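Side-chain contacts in glycoside hydrolase family 16 protein (Akkermansia muciniphila, PDB 6T2N), which probably acts as an endo-beta-galactosidase, an O-glycanase that cuts within mucin O-glycan chains to start mucin breakdown in the human gut: residues A[54-59]-A[139-144]; A[50-55]-A[145-150]; A[229-234]-A[265-270]. All coordinates share one frame; numbering follows the deposited sequence.

Contact 1: residues A[54-59]-A[139-144]; sequences YVWGDE and KTKNFM. With CA (calcium ion), chain C.
Trp56 lays one face of its indole against Lys141 and Phe143, which reach that same face in different ways. The lysine contributes methylenes rather than charge: Lys141 CD sits 3.5 Å from the centroid of the Trp56 five-membered ring, 23° off its normal, a CH-pi contact. With CG opposite the backbone N, CB and CG lie over the ring, and a kink at chi2 (82°) carries CD and CE along it. A further bend at chi4 swings Lys141 NZ back to Asn142 O in a 3.0 Å hydrogen bond; its cation-pi pull on the Trp56 five-membered ring is at most weak. Phe143 instead presents an edge, its plane turned 78° from the indole and its CZ 3.6 Å from Trp56 CZ3, giving a T-shaped pair. Lysine, with a long methylene chain and a charged end, suits this partly exposed place, whereas phenylalanine suits the buried side. Trp70 makes a further edge-to-face pair with Trp56. The segment goes on to Glu59, whose backbone O binds calcium alongside Gly98 and Asp297. Val55 and Trp56 form a classic beta bulge opposite Phe301, and in this GH16 beta-sandwich the bulged segment packs Trp56 against Phe143 on strand 142-143 of the other sheet.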
loop_
_atom_site.group_PDB
_atom_site.type_symbol
_atom_site.label_atom_id
_atom_site.label_comp_id
_atom_site.label_asym_id
_atom_site.label_seq_id
_atom_site.Cartn_x
_atom_site.Cartn_y
_atom_site.Cartn_z
ATOM N N TYR A 54 15.999 -2.370 -13.670
ATOM C CA TYR A 54 14.993 -3.311 -13.115
ATOM C C TYR A 54 15.699 -4.180 -12.085
ATOM O O TYR A 54 16.808 -4.653 -12.334
ATOM C CB TYR A 54 14.362 -4.208 -14.194
ATOM C CG TYR A 54 13.044 -4.876 -13.845
ATOM C CD1 TYR A 54 11.863 -4.161 -13.889
ATOM C CD2 TYR A 54 12.949 -6.216 -13.493
ATOM C CE1 TYR A 54 10.640 -4.735 -13.576
ATOM C CE2 TYR A 54 11.725 -6.813 -13.195
ATOM C CZ TYR A 54 10.551 -6.074 -13.240
ATOM O OH TYR A 54 9.295 -6.580 -12.951
ATOM N N VAL A 55 15.057 -4.352 -10.941
ATOM C CA VAL A 55 15.586 -5.144 -9.793
ATOM C C VAL A 55 14.533 -6.170 -9.362
ATOM O O VAL A 55 14.950 -7.229 -8.872
ATOM C CB VAL A 55 15.985 -4.236 -8.608
ATOM C CG1 VAL A 55 16.828 -5.007 -7.602
ATOM C CG2 VAL A 55 16.710 -2.966 -9.054
ATOM N N TRP A 56 13.237 -5.855 -9.494
ATOM C CA TRP A 56 12.134 -6.716 -8.996
ATOM C C TRP A 56 10.800 -6.211 -9.534
ATOM O O TRP A 56 10.666 -4.985 -9.767
ATOM C CB TRP A 56 12.159 -6.750 -7.465
ATOM C CG TRP A 56 11.268 -7.742 -6.779
ATOM C CD1 TRP A 56 11.630 -8.954 -6.263
ATOM C CD2 TRP A 56 9.885 -7.564 -6.420
ATOM N NE1 TRP A 56 10.568 -9.556 -5.645
ATOM C CE2 TRP A 56 9.491 -8.717 -5.711
ATOM C CE3 TRP A 56 8.958 -6.536 -6.612
ATOM C CZ2 TRP A 56 8.210 -8.862 -5.199
ATOM C CZ3 TRP A 56 7.692 -6.675 -6.104
ATOM C CH2 TRP A 56 7.331 -7.823 -5.401
ATOM N N GLY A 57 9.868 -7.145 -9.750
ATOM C CA GLY A 57 8.489 -6.812 -10.141
ATOM C C GLY A 57 7.702 -7.978 -10.735
ATOM O O GLY A 57 7.964 -9.194 -10.477
ATOM N N ASP A 58 6.661 -7.611 -11.456
ATOM C CA ASP A 58 5.560 -8.546 -11.790
ATOM C C ASP A 58 4.697 -7.820 -12.814
ATOM O O ASP A 58 4.280 -6.654 -12.555
ATOM C CB ASP A 58 4.782 -9.030 -10.553
ATOM C CG ASP A 58 4.215 -10.444 -10.663
ATOM O OD1 ASP A 58 3.768 -10.818 -11.788
ATOM O OD2 ASP A 58 4.241 -11.167 -9.620
ATOM N N GLU A 59 4.548 -8.458 -13.969
ATOM C CA GLU A 59 3.667 -7.962 -15.039
ATOM C C GLU A 59 2.383 -8.770 -14.932
ATOM O O GLU A 59 1.415 -8.357 -15.549
ATOM C CB GLU A 59 4.440 -8.001 -16.351
ATOM C CG GLU A 59 5.840 -7.417 -16.183
ATOM C CD GLU A 59 5.801 -5.948 -15.622
ATOM O OE1 GLU A 59 5.224 -5.151 -16.418
ATOM O OE2 GLU A 59 6.470 -5.610 -14.575
ATOM N N LYS A 139 6.844 -10.765 3.540
ATOM C CA LYS A 139 7.653 -12.003 3.661
ATOM C C LYS A 139 8.365 -12.343 2.350
ATOM O O LYS A 139 9.046 -13.354 2.315
ATOM C CB LYS A 139 6.762 -13.174 4.089
ATOM C CG LYS A 139 6.649 -13.306 5.600
ATOM C CD LYS A 139 5.782 -14.417 6.117
ATOM C CE LYS A 139 5.724 -14.338 7.629
ATOM N NZ LYS A 139 4.823 -15.356 8.214
ATOM N N THR A 140 8.248 -11.530 1.317
ATOM C CA THR A 140 8.764 -11.917 -0.010
ATOM C C THR A 140 9.843 -10.932 -0.454
ATOM O O THR A 140 10.896 -11.394 -0.902
ATOM C CB THR A 140 7.581 -12.068 -0.964
ATOM O OG1 THR A 140 6.994 -10.799 -1.260
ATOM C CG2 THR A 140 6.532 -12.977 -0.364
ATOM N N LYS A 141 9.597 -9.630 -0.314
ATOM C CA LYS A 141 10.533 -8.561 -0.753
ATOM C C LYS A 141 10.383 -7.265 0.063
ATOM O O LYS A 141 9.261 -6.674 0.118
ATOM C CB LYS A 141 10.266 -8.213 -2.213
ATOM C CG LYS A 141 11.266 -7.238 -2.808
ATOM C CD LYS A 141 12.517 -7.944 -3.258
ATOM C CE LYS A 141 13.503 -6.990 -3.876
ATOM N NZ LYS A 141 14.411 -6.475 -2.828
ATOM N N ASN A 142 11.506 -6.798 0.613
ATOM C CA ASN A 142 11.678 -5.443 1.209
ATOM C C ASN A 142 12.338 -4.530 0.192
ATOM O O ASN A 142 13.159 -5.013 -0.540
ATOM C CB ASN A 142 12.590 -5.468 2.415
ATOM C CG ASN A 142 12.051 -6.371 3.484
ATOM O OD1 ASN A 142 12.805 -6.770 4.357
ATOM N ND2 ASN A 142 10.766 -6.697 3.412
ATOM N N PHE A 143 11.953 -3.268 0.155
ATOM C CA PHE A 143 12.524 -2.260 -0.767
ATOM C C PHE A 143 13.288 -1.258 0.078
ATOM O O PHE A 143 12.753 -0.932 1.158
ATOM C CB PHE A 143 11.407 -1.583 -1.559
ATOM C CG PHE A 143 10.505 -2.558 -2.262
ATOM C CD1 PHE A 143 10.853 -3.068 -3.502
ATOM C CD2 PHE A 143 9.330 -2.987 -1.669
ATOM C CE1 PHE A 143 10.032 -3.987 -4.142
ATOM C CE2 PHE A 143 8.519 -3.913 -2.307
ATOM C CZ PHE A 143 8.878 -4.415 -3.535
ATOM N N MET A 144 14.480 -0.831 -0.359
ATOM C CA MET A 144 15.225 0.291 0.316
ATOM C C MET A 144 15.960 1.178 -0.678
ATOM O O MET A 144 17.045 0.872 -1.064
ATOM C CB MET A 144 16.236 -0.191 1.347
ATOM C CG MET A 144 16.649 0.919 2.253
ATOM S SD MET A 144 17.336 0.257 3.778
ATOM C CE MET A 144 18.533 1.536 4.173
HETATM CA CA CA C . 0.494 -6.680 -16.883
#

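Contact 2: residues A[50-55]-A[145-150]; sequences GGWVYV and FGRLEV
Trp52 and Arg147 mark the nearest backbone approach, with CA atoms 8.3 Å apart, too far for the two chains to pair as strands. Residues 50-53 run as a loop into the short strand 54-55, while 146-150 is extended strand, so the contact depends on the indole bridging the gap. Trp52 takes chi1 -67°, its CG placed beside its own backbone N, and projects its six-membered ring over the start of the strand. Arg147 CB lies 3.8 Å from the centroid of that ring and 20° off the normal, a CH-pi contact over the face but toward the rim. Trp52 CZ3 also meets the backbone, 3.6 Å from Arg147 N. Strand 146-153 runs antiparallel between 225-231 and 292-302 in one sheet of the GH16 beta-sandwich, and the N-terminal loop folds across it here. The two side chains cross at about a right angle. Arg147 NE donates to Glu149 OE2 at 2.8 Å, nearly in the guanidinium plane and onto the anti lone pair. That bond is part of a salt bridge two residues along the strand, and NH1 has a second acid in Glu230. Held by two carboxylates, the guanidinium has little rotational freedom and offers Trp52 at most a weak cation-pi attraction. His307 stacks on the Trp52 ring.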
loop_
_atom_site.group_PDB
_atom_site.type_symbol
_atom_site.label_atom_id
_atom_site.label_comp_id
_atom_site.label_asym_id
_atom_site.label_seq_id
_atom_site.Cartn_x
_atom_site.Cartn_y
_atom_site.Cartn_z
ATOM N N GLY A 50 18.453 7.766 -16.945
ATOM C CA GLY A 50 18.892 8.005 -15.562
ATOM C C GLY A 50 19.769 6.868 -15.059
ATOM O O GLY A 50 20.101 6.887 -13.863
ATOM N N GLY A 51 20.126 5.894 -15.912
ATOM C CA GLY A 51 20.846 4.667 -15.503
ATOM C C GLY A 51 20.155 3.946 -14.344
ATOM O O GLY A 51 20.862 3.388 -13.474
ATOM N N TRP A 52 18.817 3.987 -14.299
ATOM C CA TRP A 52 17.966 3.047 -13.530
ATOM C C TRP A 52 18.206 1.635 -14.056
ATOM O O TRP A 52 18.701 1.509 -15.182
ATOM C CB TRP A 52 16.498 3.406 -13.716
ATOM C CG TRP A 52 16.133 4.714 -13.099
ATOM C CD1 TRP A 52 15.870 5.892 -13.734
ATOM C CD2 TRP A 52 15.974 4.968 -11.699
ATOM N NE1 TRP A 52 15.539 6.858 -12.822
ATOM C CE2 TRP A 52 15.592 6.320 -11.568
ATOM C CE3 TRP A 52 16.101 4.174 -10.561
ATOM C CZ2 TRP A 52 15.370 6.918 -10.336
ATOM C CZ3 TRP A 52 15.860 4.758 -9.339
ATOM C CH2 TRP A 52 15.526 6.117 -9.230
ATOM N N VAL A 53 17.841 0.605 -13.299
ATOM C CA VAL A 53 17.853 -0.790 -13.822
ATOM C C VAL A 53 16.885 -1.614 -12.972
ATOM O O VAL A 53 16.963 -1.458 -11.713
ATOM C CB VAL A 53 19.268 -1.414 -13.936
ATOM C CG1 VAL A 53 20.215 -1.078 -12.803
ATOM C CG2 VAL A 53 19.203 -2.924 -14.103
ATOM N N TYR A 54 15.999 -2.370 -13.670
ATOM C CA TYR A 54 14.993 -3.311 -13.115
ATOM C C TYR A 54 15.699 -4.180 -12.085
ATOM O O TYR A 54 16.808 -4.653 -12.334
ATOM C CB TYR A 54 14.362 -4.208 -14.194
ATOM C CG TYR A 54 13.044 -4.876 -13.845
ATOM C CD1 TYR A 54 11.863 -4.161 -13.889
ATOM C CD2 TYR A 54 12.949 -6.216 -13.493
ATOM C CE1 TYR A 54 10.640 -4.735 -13.576
ATOM C CE2 TYR A 54 11.725 -6.813 -13.195
ATOM C CZ TYR A 54 10.551 -6.074 -13.240
ATOM O OH TYR A 54 9.295 -6.580 -12.951
ATOM N N VAL A 55 15.057 -4.352 -10.941
ATOM C CA VAL A 55 15.586 -5.144 -9.793
ATOM C C VAL A 55 14.533 -6.170 -9.362
ATOM O O VAL A 55 14.950 -7.229 -8.872
ATOM C CB VAL A 55 15.985 -4.236 -8.608
ATOM C CG1 VAL A 55 16.828 -5.007 -7.602
ATOM C CG2 VAL A 55 16.710 -2.966 -9.054
ATOM N N PHE A 145 15.325 2.265 -1.028
ATOM C CA PHE A 145 15.769 3.232 -2.051
ATOM C C PHE A 145 15.443 2.594 -3.414
ATOM O O PHE A 145 15.838 1.410 -3.793
ATOM C CB PHE A 145 17.234 3.710 -1.853
ATOM C CG PHE A 145 17.578 4.200 -0.459
ATOM C CD1 PHE A 145 16.672 4.959 0.269
ATOM C CD2 PHE A 145 18.772 3.853 0.135
ATOM C CE1 PHE A 145 16.936 5.319 1.571
ATOM C CE2 PHE A 145 19.047 4.237 1.434
ATOM C CZ PHE A 145 18.132 4.981 2.143
ATOM N N GLY A 146 14.740 3.395 -4.186
ATOM C CA GLY A 146 14.757 3.232 -5.637
ATOM C C GLY A 146 13.498 3.836 -6.146
ATOM O O GLY A 146 12.888 4.605 -5.409
ATOM N N ARG A 147 13.119 3.453 -7.345
ATOM C CA ARG A 147 11.899 3.949 -7.994
ATOM C C ARG A 147 10.980 2.753 -8.125
ATOM O O ARG A 147 11.424 1.722 -8.703
ATOM C CB ARG A 147 12.225 4.534 -9.367
ATOM C CG ARG A 147 10.995 4.880 -10.192
ATOM C CD ARG A 147 11.374 4.958 -11.641
ATOM N NE ARG A 147 10.298 5.533 -12.423
ATOM C CZ ARG A 147 10.033 6.828 -12.498
ATOM N NH1 ARG A 147 10.743 7.702 -11.808
ATOM N NH2 ARG A 147 9.037 7.254 -13.242
ATOM N N LEU A 148 9.766 2.916 -7.612
ATOM C CA LEU A 148 8.731 1.870 -7.560
ATOM C C LEU A 148 7.533 2.349 -8.345
ATOM O O LEU A 148 6.945 3.377 -7.925
ATOM C CB LEU A 148 8.328 1.629 -6.118
ATOM C CG LEU A 148 7.311 0.509 -5.946
ATOM C CD1 LEU A 148 7.769 -0.800 -6.616
ATOM C CD2 LEU A 148 7.059 0.329 -4.459
ATOM N N GLU A 149 7.250 1.638 -9.438
ATOM C CA GLU A 149 6.229 2.001 -10.441
ATOM C C GLU A 149 5.085 1.020 -10.260
ATOM O O GLU A 149 5.355 -0.200 -10.298
ATOM C CB GLU A 149 6.770 1.864 -11.860
ATOM C CG GLU A 149 7.901 2.802 -12.194
ATOM C CD GLU A 149 8.283 2.786 -13.662
ATOM O OE1 GLU A 149 7.644 2.005 -14.429
ATOM O OE2 GLU A 149 9.195 3.576 -14.041
ATOM N N VAL A 150 3.873 1.523 -10.048
ATOM C CA VAL A 150 2.676 0.655 -9.922
ATOM C C VAL A 150 1.580 1.243 -10.800
ATOM O O VAL A 150 1.119 2.380 -10.542
ATOM C CB VAL A 150 2.223 0.450 -8.463
ATOM C CG1 VAL A 150 0.948 -0.400 -8.416
ATOM C CG2 VAL A 150 3.326 -0.199 -7.621
#

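Contact 3: residues A[229-234]-A[265-270]; sequences MEWDKD and TPFYLI
Trp231 meets Phe267 and the backbone of Thr265 in a buried, mainly apolar contact between the two sheets of the beta-sandwich. Strand 225-231 belongs to the antiparallel sheet and strand 267-275 to the mixed one; the CA atoms of Trp231 and Phe267 stand 11.2 Å apart, a gap that large aromatic side chains can span. With CG opposite the backbone N (chi1 174°), Trp231 drives its benzo end across the interface. There Trp231 CH2 comes 3.8 Å from Phe267 CD1. The two rings meet obliquely, with planes almost perpendicular at 88° and the centroids of the Trp231 six-membered ring and the Phe267 ring 5.7 Å apart. The carbonyl of Thr265 lies at the rim of the indole, near its plane, with Thr265 O 3.3 Å from CH2 and 3.4 Å from CZ2 of Trp231. Phe145 also meets Trp231 edge-to-face. The polar groups have partners of their own: Trp231 NE1 bonds to Phe263 O, and Thr265 OG1 to Asn170 and Pro262. Tryptophan therefore suits this place twice over, offering a wide apolar surface to the core and one N-H to the Phe263 carbonyl. Cohesion between the segments probably comes mainly from dispersion and burial, perhaps helped by weak electrostatic attraction between the slightly positive aromatic C-H edge and the Thr265 carbonyl oxygen.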
loop_
_atom_site.group_PDB
_atom_site.type_symbol
_atom_site.label_atom_id
_atom_site.label_comp_id
_atom_site.label_asym_id
_atom_site.label_seq_id
_atom_site.Cartn_x
_atom_site.Cartn_y
_atom_site.Cartn_z
ATOM N N MET A 229 6.921 6.127 -6.868
ATOM C CA MET A 229 7.677 6.605 -5.707
ATOM C C MET A 229 9.169 6.587 -6.071
ATOM O O MET A 229 9.716 5.497 -6.233
ATOM C CB MET A 229 7.410 5.691 -4.515
ATOM C CG MET A 229 8.313 6.030 -3.374
ATOM S SD MET A 229 8.230 4.944 -1.947
ATOM C CE MET A 229 9.087 3.515 -2.602
ATOM N N GLU A 230 9.822 7.747 -6.196
ATOM C CA GLU A 230 11.318 7.865 -6.167
ATOM C C GLU A 230 11.744 8.110 -4.705
ATOM O O GLU A 230 11.031 8.880 -4.020
ATOM C CB GLU A 230 11.807 8.959 -7.130
ATOM C CG GLU A 230 11.823 8.564 -8.601
ATOM C CD GLU A 230 12.382 9.573 -9.602
ATOM O OE1 GLU A 230 12.459 10.780 -9.265
ATOM O OE2 GLU A 230 12.764 9.155 -10.720
ATOM N N TRP A 231 12.849 7.495 -4.251
ATOM C CA TRP A 231 13.273 7.413 -2.822
ATOM C C TRP A 231 14.799 7.272 -2.736
ATOM O O TRP A 231 15.316 6.214 -3.112
ATOM C CB TRP A 231 12.525 6.234 -2.169
ATOM C CG TRP A 231 12.877 5.858 -0.759
ATOM C CD1 TRP A 231 13.395 6.673 0.195
ATOM C CD2 TRP A 231 12.676 4.590 -0.114
ATOM N NE1 TRP A 231 13.547 6.001 1.374
ATOM C CE2 TRP A 231 13.123 4.714 1.211
ATOM C CE3 TRP A 231 12.184 3.347 -0.514
ATOM C CZ2 TRP A 231 13.081 3.662 2.126
ATOM C CZ3 TRP A 231 12.137 2.300 0.391
ATOM C CH2 TRP A 231 12.573 2.461 1.702
ATOM N N ASP A 232 15.485 8.355 -2.366
ATOM C CA ASP A 232 16.858 8.407 -1.801
ATOM C C ASP A 232 16.851 8.394 -0.273
ATOM O O ASP A 232 15.787 8.489 0.344
ATOM C CB ASP A 232 17.414 9.801 -1.952
ATOM C CG ASP A 232 17.684 10.311 -3.407
ATOM O OD1 ASP A 232 18.597 9.752 -4.102
ATOM O OD2 ASP A 232 17.106 11.385 -3.718
ATOM N N LYS A 233 18.035 8.477 0.307
ATOM C CA LYS A 233 18.245 8.862 1.722
ATOM C C LYS A 233 18.119 10.409 2.002
ATOM O O LYS A 233 18.232 10.705 3.252
ATOM C CB LYS A 233 19.703 8.701 2.082
ATOM C CG LYS A 233 20.525 9.844 1.494
ATOM C CD LYS A 233 22.037 9.666 1.580
ATOM C CE LYS A 233 22.739 10.434 0.496
ATOM N NZ LYS A 233 24.002 10.933 1.035
ATOM N N ASP A 234 17.779 11.174 0.935
ATOM C CA ASP A 234 17.546 12.628 1.101
ATOM C C ASP A 234 16.073 13.024 0.889
ATOM O O ASP A 234 15.660 14.014 1.578
ATOM C CB ASP A 234 18.448 13.423 0.174
ATOM C CG ASP A 234 19.848 13.637 0.730
ATOM O OD1 ASP A 234 19.991 14.155 1.875
ATOM O OD2 ASP A 234 20.791 13.280 0.027
ATOM N N THR A 265 14.965 2.845 6.410
ATOM C CA THR A 265 14.883 1.406 6.721
ATOM C C THR A 265 14.120 0.803 5.565
ATOM O O THR A 265 13.539 1.547 4.776
ATOM C CB THR A 265 14.278 1.174 8.112
ATOM O OG1 THR A 265 12.895 1.552 8.213
ATOM C CG2 THR A 265 15.086 1.940 9.137
ATOM N N PRO A 266 14.146 -0.538 5.401
ATOM C CA PRO A 266 13.347 -1.181 4.356
ATOM C C PRO A 266 11.843 -1.153 4.668
ATOM O O PRO A 266 11.383 -1.161 5.848
ATOM C CB PRO A 266 13.932 -2.589 4.292
ATOM C CG PRO A 266 14.471 -2.832 5.676
ATOM C CD PRO A 266 14.967 -1.490 6.165
ATOM N N PHE A 267 11.094 -1.092 3.578
ATOM C CA PHE A 267 9.610 -0.969 3.563
ATOM C C PHE A 267 8.990 -2.127 2.762
ATOM O O PHE A 267 9.523 -2.442 1.669
ATOM C CB PHE A 267 9.275 0.413 2.997
ATOM C CG PHE A 267 9.086 1.486 4.028
ATOM C CD1 PHE A 267 10.165 2.055 4.644
ATOM C CD2 PHE A 267 7.826 1.910 4.379
ATOM C CE1 PHE A 267 9.993 3.051 5.595
ATOM C CE2 PHE A 267 7.643 2.902 5.322
ATOM C CZ PHE A 267 8.735 3.472 5.935
ATOM N N TYR A 268 7.909 -2.752 3.243
ATOM C CA TYR A 268 7.220 -3.814 2.436
ATOM C C TYR A 268 5.926 -3.264 1.853
ATOM O O TYR A 268 5.421 -2.235 2.317
ATOM C CB TYR A 268 7.024 -5.135 3.172
ATOM C CG TYR A 268 6.161 -5.000 4.380
ATOM C CD1 TYR A 268 4.792 -5.035 4.242
ATOM C CD2 TYR A 268 6.706 -4.783 5.643
ATOM C CE1 TYR A 268 3.966 -4.905 5.345
ATOM C CE2 TYR A 268 5.896 -4.613 6.760
ATOM C CZ TYR A 268 4.515 -4.676 6.603
ATOM O OH TYR A 268 3.637 -4.531 7.641
ATOM N N LEU A 269 5.508 -3.886 0.753
ATOM C CA LEU A 269 4.449 -3.353 -0.139
ATOM C C LEU A 269 3.135 -4.101 0.077
ATOM O O LEU A 269 3.148 -5.337 0.279
ATOM C CB LEU A 269 4.863 -3.457 -1.601
ATOM C CG LEU A 269 3.774 -3.028 -2.587
ATOM C CD1 LEU A 269 3.340 -1.586 -2.375
ATOM C CD2 LEU A 269 4.216 -3.238 -4.044
ATOM N N ILE A 270 2.046 -3.336 0.039
ATOM C CA ILE A 270 0.652 -3.839 0.139
ATOM C C ILE A 270 -0.179 -3.275 -0.994
ATOM O O ILE A 270 -0.157 -2.019 -1.156
ATOM C CB ILE A 270 0.010 -3.422 1.448
ATOM C CG1 ILE A 270 0.771 -3.987 2.632
ATOM C CG2 ILE A 270 -1.417 -3.881 1.422
ATOM C CD1 ILE A 270 0.032 -3.773 3.934
#

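The three contacts lie close together, with centres 10 Å apart for contacts 1 and 2 and 11 Å for each of the other pairs. Contacts 1 and 2 start from the same N-terminal segment, which passes from Trp52 to Trp56 and on toward the calcium ion. Contact 3 joins both: Phe143 O probably accepts a hydrogen bond from Phe267 N at 2.9 Å, and Leu148 N probably donates one to Met229 O, also at 2.9 Å. Strand 267-275 also neighbours strand 160-168, which pairs with strands 179-181 and 183-184, the probable carriers of the family's catalytic acids. Contacts 1 and 3 thus tie the calcium-bearing sheet to the probably catalytic one.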